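Glycoside hydrolase family 31 (Trueperella pyogenes, PDB 5I0F) probably degrades cycloalternan by hydrolysing its alpha-glucosidic bonds through a covalent glycosyl-enzyme intermediate, on a parallel beta/alpha barrel. Local coordinates at residues V569-Y575 with N608-T613; N319-P323 with I619-R623; W537-R541 with P681-P685. One frame throughout, in Å; residues are numbered along the deposited sequence.

Contact 1 (V569-Y575 with N608-T613); sequences VPEAELY and NVAEQT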
# COMPACT_ATOMS: atom_id res chain seq x y z
N VAL A 569 -4.98 -22.41 6.84
CA VAL A 569 -3.83 -22.60 5.94
C VAL A 569 -4.29 -22.88 4.48
O VAL A 569 -5.34 -23.48 4.27
CB VAL A 569 -2.85 -23.69 6.41
CG1 VAL A 569 -2.32 -23.37 7.81
CG2 VAL A 569 -3.49 -25.07 6.40
N PRO A 570 -3.50 -22.45 3.48
CA PRO A 570 -3.84 -22.75 2.11
C PRO A 570 -3.89 -24.25 1.88
O PRO A 570 -3.16 -24.99 2.53
CB PRO A 570 -2.67 -22.13 1.32
CG PRO A 570 -1.57 -22.04 2.29
CD PRO A 570 -2.24 -21.70 3.57
N GLU A 571 -4.77 -24.68 0.98
CA GLU A 571 -4.81 -26.09 0.55
C GLU A 571 -3.43 -26.47 -0.01
O GLU A 571 -2.70 -25.59 -0.51
CB GLU A 571 -5.91 -26.31 -0.51
CG GLU A 571 -5.56 -25.84 -1.94
CD GLU A 571 -6.55 -26.31 -3.01
OE1 GLU A 571 -7.00 -25.48 -3.84
OE2 GLU A 571 -6.85 -27.52 -3.04
N ALA A 572 -3.10 -27.75 0.04
CA ALA A 572 -1.73 -28.19 -0.27
C ALA A 572 -1.30 -27.75 -1.67
O ALA A 572 -0.19 -27.29 -1.85
CB ALA A 572 -1.60 -29.72 -0.15
N GLU A 573 -2.19 -27.88 -2.64
CA GLU A 573 -1.86 -27.59 -4.03
C GLU A 573 -1.51 -26.11 -4.25
O GLU A 573 -0.60 -25.78 -5.01
CB GLU A 573 -3.02 -28.00 -4.96
CG GLU A 573 -2.65 -27.97 -6.42
CD GLU A 573 -3.79 -28.38 -7.34
OE1 GLU A 573 -3.54 -28.53 -8.54
OE2 GLU A 573 -4.97 -28.48 -6.87
N LEU A 574 -2.26 -25.23 -3.59
CA LEU A 574 -1.99 -23.81 -3.65
C LEU A 574 -0.66 -23.49 -3.01
O LEU A 574 0.13 -22.73 -3.57
CB LEU A 574 -3.13 -23.00 -3.00
CG LEU A 574 -2.91 -21.48 -2.90
CD1 LEU A 574 -2.66 -20.84 -4.26
CD2 LEU A 574 -4.11 -20.89 -2.20
N TYR A 575 -0.40 -24.05 -1.84
CA TYR A 575 0.90 -23.85 -1.19
C TYR A 575 2.04 -24.28 -2.12
O TYR A 575 2.99 -23.53 -2.32
CB TYR A 575 0.99 -24.58 0.13
CG TYR A 575 2.19 -24.17 0.99
CD1 TYR A 575 2.13 -23.04 1.81
CD2 TYR A 575 3.34 -24.93 1.01
CE1 TYR A 575 3.20 -22.68 2.63
CE2 TYR A 575 4.41 -24.58 1.84
CZ TYR A 575 4.34 -23.46 2.63
OH TYR A 575 5.41 -23.14 3.45
N ASN A 608 3.68 -26.97 9.25
CA ASN A 608 2.29 -26.76 9.69
C ASN A 608 1.29 -26.97 8.56
O ASN A 608 0.25 -27.65 8.74
CB ASN A 608 2.07 -25.39 10.32
CG ASN A 608 0.70 -25.29 10.97
OD1 ASN A 608 0.34 -26.14 11.80
ND2 ASN A 608 -0.08 -24.29 10.58
N VAL A 609 1.61 -26.46 7.37
CA VAL A 609 0.73 -26.64 6.22
C VAL A 609 0.61 -28.14 5.89
O VAL A 609 -0.50 -28.63 5.65
CB VAL A 609 1.12 -25.78 5.01
CG1 VAL A 609 0.16 -25.98 3.86
CG2 VAL A 609 1.14 -24.27 5.39
N ALA A 610 1.74 -28.85 5.90
CA ALA A 610 1.74 -30.30 5.66
C ALA A 610 0.87 -31.01 6.68
O ALA A 610 0.06 -31.88 6.31
CB ALA A 610 3.15 -30.86 5.70
N GLU A 611 1.00 -30.62 7.95
CA GLU A 611 0.21 -31.24 9.03
C GLU A 611 -1.29 -30.99 8.82
O GLU A 611 -2.07 -31.95 8.86
CB GLU A 611 0.66 -30.72 10.41
CG GLU A 611 -0.22 -31.06 11.62
CD GLU A 611 -0.37 -32.55 11.88
OE1 GLU A 611 0.59 -33.32 11.63
OE2 GLU A 611 -1.46 -32.96 12.37
N GLN A 612 -1.68 -29.73 8.61
CA GLN A 612 -3.10 -29.38 8.54
C GLN A 612 -3.75 -29.92 7.27
O GLN A 612 -4.93 -30.24 7.29
CB GLN A 612 -3.36 -27.88 8.59
CG GLN A 612 -2.79 -27.07 9.74
CD GLN A 612 -3.12 -27.60 11.10
OE1 GLN A 612 -4.14 -28.25 11.31
NE2 GLN A 612 -2.26 -27.29 12.06
N THR A 613 -2.99 -30.04 6.17
CA THR A 613 -3.54 -30.55 4.92
C THR A 613 -3.41 -32.06 4.75
O THR A 613 -3.92 -32.59 3.79
CB THR A 613 -2.89 -29.88 3.67
OG1 THR A 613 -1.49 -30.15 3.64
CG2 THR A 613 -3.14 -28.37 3.66

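Contact 2 (N319-P323 with I619-R623); sequences NEGIP and IDLAR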
# COMPACT_ATOMS: atom_id res chain seq x y z
N ASN A 319 16.76 -28.23 11.18
CA ASN A 319 16.60 -29.69 11.22
C ASN A 319 15.96 -30.25 9.97
O ASN A 319 16.27 -31.37 9.58
CB ASN A 319 15.83 -30.12 12.45
CG ASN A 319 16.61 -29.92 13.72
OD1 ASN A 319 17.84 -30.04 13.72
ND2 ASN A 319 15.92 -29.61 14.79
N GLU A 320 15.08 -29.48 9.34
CA GLU A 320 14.46 -29.90 8.09
C GLU A 320 15.33 -29.63 6.84
O GLU A 320 14.96 -30.04 5.76
CB GLU A 320 13.07 -29.28 7.94
CG GLU A 320 12.04 -29.71 8.99
CD GLU A 320 11.57 -31.16 8.87
OE1 GLU A 320 11.93 -31.86 7.91
OE2 GLU A 320 10.81 -31.59 9.76
N GLY A 321 16.46 -28.95 6.98
CA GLY A 321 17.26 -28.55 5.80
C GLY A 321 16.57 -27.58 4.85
O GLY A 321 16.73 -27.68 3.64
N ILE A 322 15.79 -26.64 5.41
CA ILE A 322 15.10 -25.60 4.65
C ILE A 322 15.68 -24.29 5.20
O ILE A 322 15.18 -23.77 6.18
CB ILE A 322 13.55 -25.70 4.81
CG1 ILE A 322 13.08 -27.04 4.23
CG2 ILE A 322 12.84 -24.56 4.09
CD1 ILE A 322 11.71 -27.49 4.69
N PRO A 323 16.79 -23.82 4.61
CA PRO A 323 17.46 -22.66 5.20
C PRO A 323 16.64 -21.38 5.08
O PRO A 323 15.89 -21.19 4.10
CB PRO A 323 18.78 -22.55 4.42
CG PRO A 323 18.53 -23.31 3.15
CD PRO A 323 17.56 -24.40 3.49
N ILE A 619 6.81 -30.80 2.75
CA ILE A 619 8.10 -30.50 3.39
C ILE A 619 9.24 -30.78 2.37
O ILE A 619 10.09 -29.92 2.17
CB ILE A 619 8.31 -31.24 4.73
CG1 ILE A 619 7.15 -30.95 5.70
CG2 ILE A 619 9.60 -30.76 5.39
CD1 ILE A 619 7.23 -31.70 7.01
N ASP A 620 9.20 -31.93 1.70
CA ASP A 620 10.17 -32.25 0.64
C ASP A 620 10.12 -31.22 -0.49
O ASP A 620 11.15 -30.82 -1.01
CB ASP A 620 9.94 -33.65 0.03
CG ASP A 620 10.55 -34.78 0.87
OD1 ASP A 620 11.27 -34.58 1.88
OD2 ASP A 620 10.32 -35.95 0.47
N LEU A 621 8.91 -30.77 -0.85
CA LEU A 621 8.78 -29.71 -1.87
C LEU A 621 9.44 -28.40 -1.45
O LEU A 621 10.09 -27.76 -2.26
CB LEU A 621 7.31 -29.45 -2.21
CG LEU A 621 7.02 -29.24 -3.68
CD1 LEU A 621 7.32 -30.53 -4.48
CD2 LEU A 621 5.57 -28.80 -3.91
N ALA A 622 9.26 -28.00 -0.19
CA ALA A 622 9.90 -26.80 0.31
C ALA A 622 11.43 -26.93 0.34
O ALA A 622 12.14 -25.98 0.01
CB ALA A 622 9.37 -26.44 1.68
N ARG A 623 11.92 -28.13 0.70
CA ARG A 623 13.36 -28.42 0.61
C ARG A 623 13.86 -28.21 -0.82
O ARG A 623 14.85 -27.50 -1.03
CB ARG A 623 13.68 -29.87 1.07
CG ARG A 623 13.99 -30.04 2.55
CD ARG A 623 14.52 -31.45 2.88
NE ARG A 623 13.43 -32.42 3.07
CZ ARG A 623 12.72 -32.59 4.18
NH1 ARG A 623 11.75 -33.51 4.22
NH2 ARG A 623 12.94 -31.88 5.28
O HOH W 1 10.43 -34.28 7.24
O HOH W 2 16.50 -26.57 1.05

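Contact 3 (W537-R541 with P681-P685); sequences WEAFR and PVTAP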
# COMPACT_ATOMS: atom_id res chain seq x y z
N TRP A 537 -6.64 -18.94 -4.93
CA TRP A 537 -6.06 -18.88 -6.27
C TRP A 537 -6.18 -17.49 -6.89
O TRP A 537 -5.26 -17.02 -7.52
CB TRP A 537 -6.66 -19.95 -7.20
CG TRP A 537 -6.34 -21.32 -6.74
CD1 TRP A 537 -7.11 -22.10 -5.91
CD2 TRP A 537 -5.17 -22.07 -7.04
NE1 TRP A 537 -6.48 -23.32 -5.70
CE2 TRP A 537 -5.28 -23.32 -6.37
CE3 TRP A 537 -4.03 -21.83 -7.81
CZ2 TRP A 537 -4.31 -24.32 -6.46
CZ3 TRP A 537 -3.05 -22.83 -7.91
CH2 TRP A 537 -3.20 -24.06 -7.23
N GLU A 538 -7.32 -16.82 -6.69
CA GLU A 538 -7.50 -15.46 -7.22
C GLU A 538 -6.48 -14.49 -6.61
O GLU A 538 -5.92 -13.65 -7.33
CB GLU A 538 -8.94 -14.95 -7.02
CG GLU A 538 -9.23 -13.59 -7.66
CD GLU A 538 -8.73 -13.45 -9.11
OE1 GLU A 538 -8.96 -14.39 -9.95
OE2 GLU A 538 -8.07 -12.41 -9.41
N ALA A 539 -6.22 -14.62 -5.31
CA ALA A 539 -5.23 -13.76 -4.67
C ALA A 539 -3.79 -14.00 -5.18
O ALA A 539 -3.01 -13.06 -5.32
CB ALA A 539 -5.31 -13.90 -3.16
N PHE A 540 -3.47 -15.27 -5.44
CA PHE A 540 -2.21 -15.66 -6.08
C PHE A 540 -2.05 -14.95 -7.43
O PHE A 540 -1.04 -14.28 -7.67
CB PHE A 540 -2.21 -17.21 -6.19
CG PHE A 540 -1.00 -17.84 -6.85
CD1 PHE A 540 0.20 -17.18 -7.06
CD2 PHE A 540 -1.09 -19.17 -7.25
CE1 PHE A 540 1.28 -17.81 -7.64
CE2 PHE A 540 0.01 -19.83 -7.83
CZ PHE A 540 1.18 -19.13 -8.04
N ARG A 541 -3.06 -15.07 -8.30
CA ARG A 541 -3.01 -14.37 -9.59
C ARG A 541 -2.86 -12.86 -9.43
O ARG A 541 -2.06 -12.24 -10.15
CB ARG A 541 -4.24 -14.68 -10.45
CG ARG A 541 -4.28 -16.15 -10.86
CD ARG A 541 -5.45 -16.52 -11.77
NE ARG A 541 -6.73 -16.54 -11.09
CZ ARG A 541 -7.38 -17.63 -10.61
NH1 ARG A 541 -8.55 -17.46 -10.02
NH2 ARG A 541 -6.90 -18.87 -10.71
N PRO A 681 4.18 -18.97 -13.65
CA PRO A 681 3.52 -19.65 -12.53
C PRO A 681 2.26 -20.41 -12.91
O PRO A 681 1.49 -19.95 -13.77
CB PRO A 681 3.17 -18.48 -11.58
CG PRO A 681 4.22 -17.45 -11.87
CD PRO A 681 4.40 -17.52 -13.34
N VAL A 682 2.03 -21.55 -12.25
CA VAL A 682 0.86 -22.38 -12.50
C VAL A 682 -0.21 -21.93 -11.51
O VAL A 682 -0.07 -22.14 -10.32
CB VAL A 682 1.19 -23.87 -12.32
CG1 VAL A 682 -0.04 -24.76 -12.54
CG2 VAL A 682 2.31 -24.25 -13.28
N THR A 683 -1.27 -21.31 -12.03
CA THR A 683 -2.23 -20.58 -11.21
C THR A 683 -3.64 -21.13 -11.20
O THR A 683 -4.58 -20.44 -10.78
CB THR A 683 -2.29 -19.11 -11.67
OG1 THR A 683 -2.66 -19.05 -13.04
CG2 THR A 683 -0.93 -18.44 -11.48
N ALA A 684 -3.80 -22.37 -11.64
CA ALA A 684 -5.11 -23.02 -11.62
C ALA A 684 -5.03 -24.39 -10.92
O ALA A 684 -4.08 -25.14 -11.16
CB ALA A 684 -5.64 -23.19 -13.05
N PRO A 685 -6.03 -24.71 -10.07
CA PRO A 685 -6.03 -26.04 -9.47
C PRO A 685 -6.27 -27.13 -10.51
O PRO A 685 -7.00 -26.92 -11.48
CB PRO A 685 -7.19 -25.99 -8.47
CG PRO A 685 -8.08 -24.90 -8.94
CD PRO A 685 -7.20 -23.91 -9.63

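Contact 1 (V569-Y575 with N608-T613)
Val609 has CG1 anti to its backbone N (chi1 -179°), which leaves CG2 anti to the carbonyl carbon. Tyr575 likewise has CG anti to its own N, and both methyls of Val609 lie against one face of the tyrosine ring. Val609 CG2 makes a CH-pi contact, 4.2 Å from the centroid of the Tyr575 ring and 27° off its normal. Val609 CG1 lies nearer the CG side of the same ring. Val569 approaches from the loop. Its CG2 meets Gln612 CB at 3.6 Å, the two side chains crossing at about a right angle. Its CG1 touches Asn608 ND2 at 3.7 Å. Gln612 bends away at chi2, and its NE2 donates to Asn608 OD1 at 2.9 Å, nearly straight at 163°. Thr613 OG1 turns back to Val609 O at 2.7 Å. That leaves Thr613 CG2 against Pro570 O at 3.6 Å and Ala572 N at 3.7 Å. Pro570 O is buried here without a hydrogen-bond partner. No hydrogen bond joins the two segments. Tyr575 OH bonds to Arg604 O, and Asn608 ND2 to Asp603 O and Leu601 O, ahead of helix 606-613. The contact thus sets the start of helix 572-583 against helix 606-613. Leu618 of helix 617-646 packs on Ala572, Val609 and Thr613.

Contact 2 (N319-P323 with I619-R623)
The Arg623 guanidinium meets Glu320 at its edge, while Ile619 O lies over one of its faces. A water also lies in plane at the edge; it donates to Glu320 OE1 and accepts a weak bond from Arg623 NH1. The carboxylate of Glu320 is nearly coplanar with the guanidinium, the planes 26° apart. Arg623 NH2 gives two hydrogen bonds to this residue. One runs to Glu320 O at 2.8 Å, in the carbonyl plane and on a lone pair, with an N-H...O angle of 165°. The other runs to Glu320 OE1, also 2.8 Å, and uses its anti lone pair in a salt bridge. Arg623 NH1 forms a salt bridge with Asp620 OD1 at 2.6 Å. These in-plane partners probably fix the rotation of the guanidinium. A bend at chi3 (-83°) places it between Asp620 and Glu320. Glu320 OE2 has a further salt bridge to Arg316. A second water donates to both Gly321 O and Arg623 O. Beside these polar bonds, Ile322 CG1 packs on Arg623 CG at 3.6 Å. Ile322 CD1 reaches Ile619 CG2 and Ala622 CB, each at 4.0 Å. Gly321 has positive phi and ends helix 307-320 in a Schellman motif. The salt-bridge network joins this helix end, after the first barrel strand, to helix 617-646, which follows helix 606-613 beyond the eighth. It lies where the family 31 (beta/alpha)8 TIM barrel closes.

Contact 3 (W537-R541 with P681-P685)
Pro685 lies over one face of the Trp537 indole, the two side chains running past each other in opposite directions. Pro685 CD sits over the five-membered ring of Trp537, 3.8 Å from its centroid and 10° off the normal. This is a close CH-pi contact. Pro685 CG lies near NE1, and CB near CE2 and CZ2. Ala684 C lies over the same ring system nearer the rim. Val682 O faces the indole edge in its plane. Trp537 NE1 points to its hydrogen-bond partner Glu571 OE1, at the N-cap of helix 572-583.

Phe540 meets Thr683 at about a right angle. Its CG is trans to the backbone N (chi1 179°), which carries the ring out toward the loop. Thr683 CG2 then stands over one face, 4.2 Å from the ring centroid. Pro681 CB touches Phe540 CZ at 4.1 Å. Val682 O is 3.4 Å from Phe540 CE2 and is buried with no hydrogen-bond partner.

The Arg541 side chain crosses Thr683 obliquely, its CG 3.7 Å from Thr683 CB. Its chain bends at chi3, and NH2 donates to Thr683 O at 2.8 Å. The bond is bent, with an N-H...O angle of 130°. NH2 meets the oxygen nearly along the C=O axis, and the oxygen is tilted from the guanidinium plane. The guanidinium also grips Glu538 OE1 side-on, through NE and NH1. NH1 makes the shorter bond of this salt bridge, 3.1 Å. Trp537 O lies over a guanidinium face. Glu538 thus probably positions Arg541 for the loop carbonyl.

The first turn of helix 537-551, on the barrel, here meets the loop between strands 677-679 and 689-694 of the C-terminal region. Trp690 of strand 689-694 packs on Val682, Thr683 and Ala684. Leu574 of helix 572-583 packs on Phe540, and the Trp560 ring meets that of Phe540 with planes nearly parallel.

Contacts 1 and 3 touch directly, with centres about 15 Å apart. Besides the Glu571 bond to Trp537, Glu573 OE1 of contact 1 packs on Pro685 CA of contact 3 at 3.6 Å. Contact 2 joins contact 1 through Ala610 CB and Ile619 CG1, 4.0 Å apart on successive helices. Contacts 2 and 3 do not touch, their nearest atoms being about 11 Å apart. Contact 1 is therefore the middle member. Its Val569 side chain is about 13 Å from a bound glucose, and the side chain of Pro570 about 10 Å from a calcium ion. Contacts 1 and 2 join parts of the barrel's helical layer; contact 3 ties a barrel helix to the C-terminal region.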